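Local coordinates for protein quinoline 2-oxidoreductase large subunit (Pseudomonas putida, PDB 1T3Q) that forms the molybdenum-cofactor subunit of quinoline 2-oxidoreductase, a molybdenum hydroxylase of the xanthine dehydrogenase family that probably hydroxylates quinoline next to its ring nitrogen, at residues V187-R195 against V766-T774; N317-N328 against E356-I367. One frame throughout, in Å; residues are numbered along the deposited sequence.

Overall arrangement
Both contacts add parallel pairings to one mixed sheet, in which strands 185-193 and 312-322 are each antiparallel to strand 298-306. Contact 1 lies at the partly exposed side of that sheet, where the C-terminal strand 770-771 joins strand 185-193 through a short pairing and a glutamate held by backbone, water and arginine. Contact 2 is buried and longer: strands 312-322 and 352-360 run together and then give way to loops, one of them beginning with two glycines, with a carboxylate shared among a hydroxyl and two cations. Their centres are about 18 Å apart, yet they touch, because Arg195 of contact 1 reaches Asp322 and the carbonyl of Cys365 in contact 2.

Contact 1: residues V187-R195 against V766-T774; sequences VRGQFSCGR and VVIETVPIT
Strand 187-193 takes up the two-residue strand 770-771 in parallel, Ser192 beside Thr770 and Cys193 beside Val771. Ser192 is used at both backbone groups: its N donates to Glu769 O at 2.9 Å, and its O receives Val771 N. Gly194 N then closes the pairing on Val771 O, just ahead of the cis peptide bond to Pro772. On the side of the sheet facing helix 744-761, CG2 of Val771 packs against CB of Cys193 at 3.6 Å.

Glu769 carries most of the side-chain contact. With CG anti to its own carbonyl carbon (chi1 -63°) and the chain extended beyond, it runs back along the strand past Phe191. Its CG sits over one face of the Phe191 ring, offset toward the rim and 3.9 Å from the centroid, a CH-pi contact; Ala381 and Leu385 of helix 375-393 also touch this ring. At the carboxylate, OE2 accepts Gln190 N at 3.0 Å from above the carboxylate plane, while OE1 lies 3.4 Å from Gly189 CA, where a CB would collide with it. A water bridges OE1 and Arg188 O, and Arg388 makes a salt bridge to OE1. A second water links Gln190 O to Thr770 OG1.

With an alanine here, Gln190 N and Arg388 would probably be left without their carboxylate, and the Phe191 ring without the CG that lies over it. The carboxylate thus stands in for a paired strand ahead of the point where the short one begins, and its charge is probably balanced by the arginine of helix 375-393, tying sheet, C-terminal segment and helix together.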
# COMPACT_ATOMS: atom_id res chain seq x y z
N VAL B 187 30.35 -35.29 -39.56
CA VAL B 187 30.44 -35.40 -38.11
C VAL B 187 29.00 -35.48 -37.65
O VAL B 187 28.14 -34.77 -38.16
CB VAL B 187 31.12 -34.17 -37.45
CG1 VAL B 187 32.61 -34.18 -37.75
CG2 VAL B 187 30.47 -32.88 -37.91
N ARG B 188 28.74 -36.36 -36.69
CA ARG B 188 27.39 -36.54 -36.18
C ARG B 188 27.43 -36.76 -34.68
O ARG B 188 28.44 -37.19 -34.12
CB ARG B 188 26.73 -37.75 -36.85
CG ARG B 188 27.04 -37.87 -38.33
CD ARG B 188 26.26 -38.98 -39.03
NE ARG B 188 25.03 -38.48 -39.63
CZ ARG B 188 24.54 -38.90 -40.79
NH1 ARG B 188 25.18 -39.84 -41.49
NH2 ARG B 188 23.41 -38.38 -41.27
N GLY B 189 26.32 -36.44 -34.03
CA GLY B 189 26.25 -36.63 -32.60
C GLY B 189 24.82 -36.75 -32.12
O GLY B 189 23.89 -36.23 -32.74
N GLN B 190 24.65 -37.49 -31.03
CA GLN B 190 23.34 -37.65 -30.44
C GLN B 190 23.45 -36.90 -29.12
O GLN B 190 23.77 -37.47 -28.07
CB GLN B 190 23.03 -39.13 -30.24
CG GLN B 190 23.10 -39.91 -31.55
CD GLN B 190 22.58 -41.33 -31.42
OE1 GLN B 190 22.96 -42.06 -30.51
NE2 GLN B 190 21.69 -41.72 -32.33
N PHE B 191 23.21 -35.59 -29.19
CA PHE B 191 23.31 -34.72 -28.03
C PHE B 191 22.08 -34.80 -27.14
O PHE B 191 20.96 -35.01 -27.61
CB PHE B 191 23.54 -33.29 -28.49
CG PHE B 191 24.87 -33.08 -29.17
CD1 PHE B 191 25.99 -32.71 -28.44
CD2 PHE B 191 25.00 -33.29 -30.54
CE1 PHE B 191 27.23 -32.55 -29.05
CE2 PHE B 191 26.24 -33.14 -31.17
CZ PHE B 191 27.36 -32.76 -30.43
N SER B 192 22.30 -34.64 -25.84
CA SER B 192 21.20 -34.69 -24.90
C SER B 192 21.49 -33.78 -23.71
O SER B 192 22.61 -33.73 -23.22
CB SER B 192 21.00 -36.12 -24.40
OG SER B 192 19.99 -36.17 -23.41
N CYS B 193 20.47 -33.04 -23.28
CA CYS B 193 20.60 -32.16 -22.13
C CYS B 193 19.56 -32.61 -21.12
O CYS B 193 18.43 -32.93 -21.49
CB CYS B 193 20.32 -30.71 -22.51
SG CYS B 193 21.37 -30.05 -23.83
N GLY B 194 19.95 -32.66 -19.85
CA GLY B 194 19.00 -33.06 -18.84
C GLY B 194 18.17 -31.86 -18.43
O GLY B 194 18.44 -30.74 -18.86
N ARG B 195 17.16 -32.08 -17.60
CA ARG B 195 16.35 -30.97 -17.13
C ARG B 195 17.19 -30.18 -16.13
O ARG B 195 18.08 -30.73 -15.48
CB ARG B 195 15.10 -31.47 -16.41
CG ARG B 195 14.01 -31.98 -17.35
CD ARG B 195 12.75 -32.41 -16.61
NE ARG B 195 11.70 -32.70 -17.58
CZ ARG B 195 10.45 -32.26 -17.49
NH1 ARG B 195 10.07 -31.52 -16.46
NH2 ARG B 195 9.57 -32.54 -18.45
N VAL B 766 37.61 -39.68 -27.64
CA VAL B 766 36.38 -39.76 -26.87
C VAL B 766 35.59 -38.47 -27.01
O VAL B 766 36.17 -37.39 -27.15
CB VAL B 766 36.70 -40.00 -25.37
CG1 VAL B 766 35.47 -39.70 -24.52
CG2 VAL B 766 37.15 -41.42 -25.15
N VAL B 767 34.27 -38.58 -26.99
CA VAL B 767 33.41 -37.40 -27.07
C VAL B 767 32.40 -37.50 -25.94
O VAL B 767 32.14 -38.57 -25.41
CB VAL B 767 32.64 -37.32 -28.41
CG1 VAL B 767 33.61 -37.34 -29.58
CG2 VAL B 767 31.63 -38.46 -28.51
N ILE B 768 31.83 -36.35 -25.57
CA ILE B 768 30.82 -36.29 -24.54
C ILE B 768 29.74 -35.38 -25.10
O ILE B 768 29.97 -34.19 -25.35
CB ILE B 768 31.37 -35.74 -23.21
CG1 ILE B 768 32.35 -36.76 -22.61
CG2 ILE B 768 30.23 -35.45 -22.25
CD1 ILE B 768 32.89 -36.38 -21.24
N GLU B 769 28.56 -35.94 -25.31
CA GLU B 769 27.47 -35.19 -25.90
C GLU B 769 26.26 -35.00 -25.00
O GLU B 769 25.21 -34.54 -25.44
CB GLU B 769 27.09 -35.85 -27.23
CG GLU B 769 28.26 -35.82 -28.23
CD GLU B 769 28.08 -36.76 -29.41
OE1 GLU B 769 28.87 -36.66 -30.38
OE2 GLU B 769 27.17 -37.62 -29.37
N THR B 770 26.42 -35.33 -23.72
CA THR B 770 25.34 -35.17 -22.75
C THR B 770 25.74 -34.21 -21.64
O THR B 770 26.86 -34.28 -21.13
CB THR B 770 24.98 -36.52 -22.09
OG1 THR B 770 24.60 -37.46 -23.10
CG2 THR B 770 23.83 -36.35 -21.12
N VAL B 771 24.85 -33.29 -21.28
CA VAL B 771 25.12 -32.39 -20.17
C VAL B 771 24.10 -32.73 -19.07
O VAL B 771 22.99 -33.17 -19.37
CB VAL B 771 24.97 -30.89 -20.55
CG1 VAL B 771 26.05 -30.50 -21.55
CG2 VAL B 771 23.58 -30.60 -21.10
N PRO B 772 24.48 -32.54 -17.80
CA PRO B 772 25.78 -32.02 -17.36
C PRO B 772 26.90 -33.04 -17.52
O PRO B 772 26.68 -34.24 -17.46
CB PRO B 772 25.52 -31.68 -15.90
CG PRO B 772 24.60 -32.80 -15.48
CD PRO B 772 23.62 -32.87 -16.65
N ILE B 773 28.12 -32.54 -17.74
CA ILE B 773 29.28 -33.40 -17.89
C ILE B 773 29.84 -33.59 -16.49
O ILE B 773 30.62 -32.77 -15.99
CB ILE B 773 30.33 -32.74 -18.79
CG1 ILE B 773 29.71 -32.46 -20.16
CG2 ILE B 773 31.56 -33.64 -18.90
CD1 ILE B 773 30.62 -31.70 -21.12
N THR B 774 29.43 -34.68 -15.86
CA THR B 774 29.81 -35.03 -14.50
C THR B 774 31.03 -35.93 -14.46
O THR B 774 31.46 -36.46 -15.48
CB THR B 774 28.65 -35.77 -13.83
OG1 THR B 774 28.43 -37.01 -14.53
CG2 THR B 774 27.37 -34.95 -13.89
O HOH W 1 29.36 -38.94 -31.56
O HOH W 2 23.79 -38.04 -25.53

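Contact 2: residues N317-N328 against E356-I367; sequences NRSITDGGAYNN and ESIAVATNKCPI. With SO4 (sulfate ion), chain K.
Backbone hydrogen bonds run in parallel register from Arg318 beside Glu356 to Asp322 beside Val360, the strand axes 4.6 Å apart and 16° from parallel. Five link Asn317, Ser319 and Thr321 to Glu356, Ile358 and Val360; the one from Val360 N to Thr321 O is almost straight, at 178°. Gly323 N continues the pairing onto Val360 O.

Beyond the strands the loops stay tied: Ile367 N reaches Gly323 O from above the carbonyl plane, Thr362 N does likewise at Gly324 O, and Ala325 N bonds Lys364 O. Gly324 has positive phi, and a CB there would strike Cys365 O and Pro366 CA. A water accepts from Asn328 N and lies within bonding distance of Tyr326 O and Ile367 O.

This is a beta-alpha-beta unit of the molybdopterin-binding domain: helix 337-342 connects strands 312-322 and 352-360 and lies on the face of Ser319 and Ser357, while Ile320 and Val360 meet helix 147-152 on the opposite face. On that face Ile320 and Ile358 lie side by side, CG1 to CD1 at 4.1 Å.

The buried charges gather at Asp322. Turned with CG anti to its N (chi1 -177°), its carboxylate takes Thr362 OG1 at 2.6 Å on the syn side of OD1, though well out of the carboxylate plane, and Lys364 NZ at OD2 at 2.8 Å, a salt bridge made from above that plane; Arg195 makes another to OD1.

At the other end Arg318 turns its guanidinium edge to a sulfate, probably from the crystallisation liquor, NH1 and NH2 both donating to O3, the latter at 2.6 Å. Glu356 OE2 and Arg318 NH1 form a long salt bridge at 3.8 Å, while Arg168 binds both Glu356 OE1 and the sulfate.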
# COMPACT_ATOMS: atom_id res chain seq x y z
N ASN B 317 19.04 -32.14 -38.29
CA ASN B 317 18.78 -32.16 -36.86
C ASN B 317 17.38 -32.62 -36.50
O ASN B 317 16.38 -32.06 -36.95
CB ASN B 317 18.99 -30.77 -36.24
CG ASN B 317 18.98 -30.81 -34.71
OD1 ASN B 317 18.31 -30.00 -34.06
ND2 ASN B 317 19.72 -31.75 -34.13
N ARG B 318 17.33 -33.67 -35.69
CA ARG B 318 16.07 -34.22 -35.20
C ARG B 318 16.07 -33.81 -33.73
O ARG B 318 16.88 -34.30 -32.94
CB ARG B 318 16.08 -35.74 -35.34
CG ARG B 318 14.91 -36.47 -34.69
CD ARG B 318 15.07 -37.98 -34.89
NE ARG B 318 14.20 -38.78 -34.04
CZ ARG B 318 12.89 -38.90 -34.21
NH1 ARG B 318 12.28 -38.28 -35.21
NH2 ARG B 318 12.19 -39.65 -33.37
N SER B 319 15.19 -32.89 -33.38
CA SER B 319 15.12 -32.37 -32.02
C SER B 319 13.86 -32.82 -31.30
O SER B 319 12.75 -32.63 -31.80
CB SER B 319 15.19 -30.84 -32.07
OG SER B 319 15.28 -30.28 -30.77
N ILE B 320 14.03 -33.40 -30.11
CA ILE B 320 12.89 -33.87 -29.33
C ILE B 320 12.94 -33.27 -27.93
O ILE B 320 13.98 -33.28 -27.28
CB ILE B 320 12.88 -35.40 -29.21
CG1 ILE B 320 13.04 -36.04 -30.59
CG2 ILE B 320 11.57 -35.86 -28.57
CD1 ILE B 320 13.32 -37.53 -30.54
N THR B 321 11.80 -32.76 -27.47
CA THR B 321 11.69 -32.15 -26.16
C THR B 321 10.85 -32.97 -25.19
O THR B 321 9.78 -33.47 -25.55
CB THR B 321 11.03 -30.74 -26.27
OG1 THR B 321 11.89 -29.86 -27.00
CG2 THR B 321 10.77 -30.15 -24.89
N ASP B 322 11.35 -33.14 -23.97
CA ASP B 322 10.62 -33.85 -22.92
C ASP B 322 9.78 -32.72 -22.34
O ASP B 322 10.27 -31.93 -21.53
CB ASP B 322 11.58 -34.40 -21.87
CG ASP B 322 10.87 -35.21 -20.80
OD1 ASP B 322 9.92 -34.67 -20.19
OD2 ASP B 322 11.26 -36.38 -20.57
N GLY B 323 8.52 -32.64 -22.75
CA GLY B 323 7.66 -31.55 -22.32
C GLY B 323 6.90 -31.60 -21.01
O GLY B 323 6.33 -30.58 -20.60
N GLY B 324 6.86 -32.74 -20.36
CA GLY B 324 6.11 -32.81 -19.12
C GLY B 324 4.65 -33.07 -19.42
O GLY B 324 4.26 -33.25 -20.58
N ALA B 325 3.83 -33.05 -18.37
CA ALA B 325 2.40 -33.35 -18.46
C ALA B 325 1.50 -32.35 -19.17
O ALA B 325 0.48 -32.75 -19.73
CB ALA B 325 1.85 -33.61 -17.06
N TYR B 326 1.86 -31.07 -19.14
CA TYR B 326 1.05 -30.03 -19.77
C TYR B 326 1.93 -29.01 -20.48
O TYR B 326 3.16 -29.04 -20.39
CB TYR B 326 0.24 -29.27 -18.71
CG TYR B 326 -0.55 -30.14 -17.75
CD1 TYR B 326 -1.78 -30.69 -18.13
CD2 TYR B 326 -0.07 -30.40 -16.47
CE1 TYR B 326 -2.52 -31.47 -17.24
CE2 TYR B 326 -0.80 -31.18 -15.57
CZ TYR B 326 -2.02 -31.72 -15.97
OH TYR B 326 -2.75 -32.49 -15.08
N ASN B 327 1.27 -28.08 -21.18
CA ASN B 327 1.97 -27.00 -21.84
C ASN B 327 1.95 -25.86 -20.84
O ASN B 327 0.90 -25.55 -20.28
CB ASN B 327 1.22 -26.52 -23.09
CG ASN B 327 1.36 -27.46 -24.27
OD1 ASN B 327 0.38 -28.08 -24.70
ND2 ASN B 327 2.56 -27.56 -24.80
N ASN B 328 3.10 -25.26 -20.58
CA ASN B 328 3.16 -24.13 -19.67
C ASN B 328 2.52 -22.97 -20.43
O ASN B 328 2.48 -22.98 -21.66
CB ASN B 328 4.61 -23.75 -19.36
CG ASN B 328 5.34 -23.24 -20.59
OD1 ASN B 328 6.11 -23.97 -21.22
ND2 ASN B 328 5.09 -21.99 -20.95
N GLU B 356 13.50 -31.43 -37.83
CA GLU B 356 12.17 -31.68 -37.32
C GLU B 356 12.19 -31.44 -35.82
O GLU B 356 13.16 -31.79 -35.14
CB GLU B 356 11.75 -33.12 -37.59
CG GLU B 356 10.28 -33.38 -37.27
CD GLU B 356 9.86 -34.83 -37.49
OE1 GLU B 356 8.64 -35.09 -37.56
OE2 GLU B 356 10.74 -35.70 -37.60
N SER B 357 11.12 -30.84 -35.33
CA SER B 357 10.97 -30.54 -33.92
C SER B 357 9.81 -31.38 -33.37
O SER B 357 8.71 -31.33 -33.91
CB SER B 357 10.66 -29.06 -33.74
OG SER B 357 10.38 -28.76 -32.38
N ILE B 358 10.07 -32.13 -32.31
CA ILE B 358 9.04 -32.97 -31.69
C ILE B 358 8.95 -32.68 -30.19
O ILE B 358 9.96 -32.72 -29.48
CB ILE B 358 9.36 -34.47 -31.85
CG1 ILE B 358 9.60 -34.81 -33.33
CG2 ILE B 358 8.20 -35.31 -31.30
CD1 ILE B 358 10.17 -36.20 -33.54
N ALA B 359 7.74 -32.39 -29.71
CA ALA B 359 7.51 -32.12 -28.30
C ALA B 359 6.59 -33.23 -27.80
O ALA B 359 5.50 -33.41 -28.33
CB ALA B 359 6.84 -30.76 -28.11
N VAL B 360 7.04 -33.98 -26.80
CA VAL B 360 6.21 -35.06 -26.26
C VAL B 360 5.86 -34.87 -24.80
O VAL B 360 6.66 -34.36 -24.01
CB VAL B 360 6.91 -36.43 -26.41
CG1 VAL B 360 7.13 -36.74 -27.88
CG2 VAL B 360 8.23 -36.45 -25.64
N ALA B 361 4.65 -35.28 -24.46
CA ALA B 361 4.17 -35.19 -23.09
C ALA B 361 4.72 -36.35 -22.29
O ALA B 361 4.79 -37.48 -22.78
CB ALA B 361 2.65 -35.20 -23.07
N THR B 362 5.13 -36.07 -21.06
CA THR B 362 5.66 -37.08 -20.15
C THR B 362 5.04 -36.77 -18.80
O THR B 362 4.54 -35.67 -18.58
CB THR B 362 7.19 -36.99 -20.03
OG1 THR B 362 7.56 -35.69 -19.56
CG2 THR B 362 7.86 -37.24 -21.38
N ASN B 363 5.06 -37.73 -17.89
CA ASN B 363 4.48 -37.50 -16.58
C ASN B 363 5.51 -36.85 -15.64
O ASN B 363 6.00 -37.47 -14.70
CB ASN B 363 3.93 -38.80 -16.00
CG ASN B 363 2.68 -39.26 -16.74
OD1 ASN B 363 2.69 -40.28 -17.42
ND2 ASN B 363 1.60 -38.49 -16.61
N LYS B 364 5.82 -35.60 -15.94
CA LYS B 364 6.77 -34.80 -15.18
C LYS B 364 6.19 -33.40 -15.14
O LYS B 364 5.21 -33.12 -15.83
CB LYS B 364 8.12 -34.78 -15.89
CG LYS B 364 8.72 -36.15 -16.11
CD LYS B 364 9.98 -36.08 -16.96
CE LYS B 364 10.52 -37.48 -17.24
NZ LYS B 364 11.77 -37.46 -18.02
N CYS B 365 6.77 -32.50 -14.35
CA CYS B 365 6.21 -31.17 -14.34
C CYS B 365 6.46 -30.58 -15.73
O CYS B 365 7.41 -30.97 -16.43
CB CYS B 365 6.86 -30.30 -13.26
SG CYS B 365 8.47 -29.71 -13.70
N PRO B 366 5.59 -29.67 -16.17
CA PRO B 366 5.78 -29.08 -17.50
C PRO B 366 7.13 -28.42 -17.73
O PRO B 366 7.70 -27.80 -16.82
CB PRO B 366 4.61 -28.10 -17.63
CG PRO B 366 4.09 -27.93 -16.23
CD PRO B 366 4.32 -29.25 -15.58
N ILE B 367 7.63 -28.58 -18.94
CA ILE B 367 8.89 -27.96 -19.32
C ILE B 367 8.52 -26.49 -19.47
O ILE B 367 7.38 -26.16 -19.79
CB ILE B 367 9.41 -28.53 -20.66
CG1 ILE B 367 10.93 -28.36 -20.75
CG2 ILE B 367 8.72 -27.86 -21.84
CD1 ILE B 367 11.69 -29.23 -19.76
S SO4 K . 9.02 -40.97 -34.82
O1 SO4 K . 8.82 -41.06 -36.28
O2 SO4 K . 9.71 -42.18 -34.33
O3 SO4 K . 9.84 -39.78 -34.51
O4 SO4 K . 7.71 -40.84 -34.14
O HOH W 3 12.95 -36.61 -37.29
O HOH W 4 5.21 -27.27 -21.02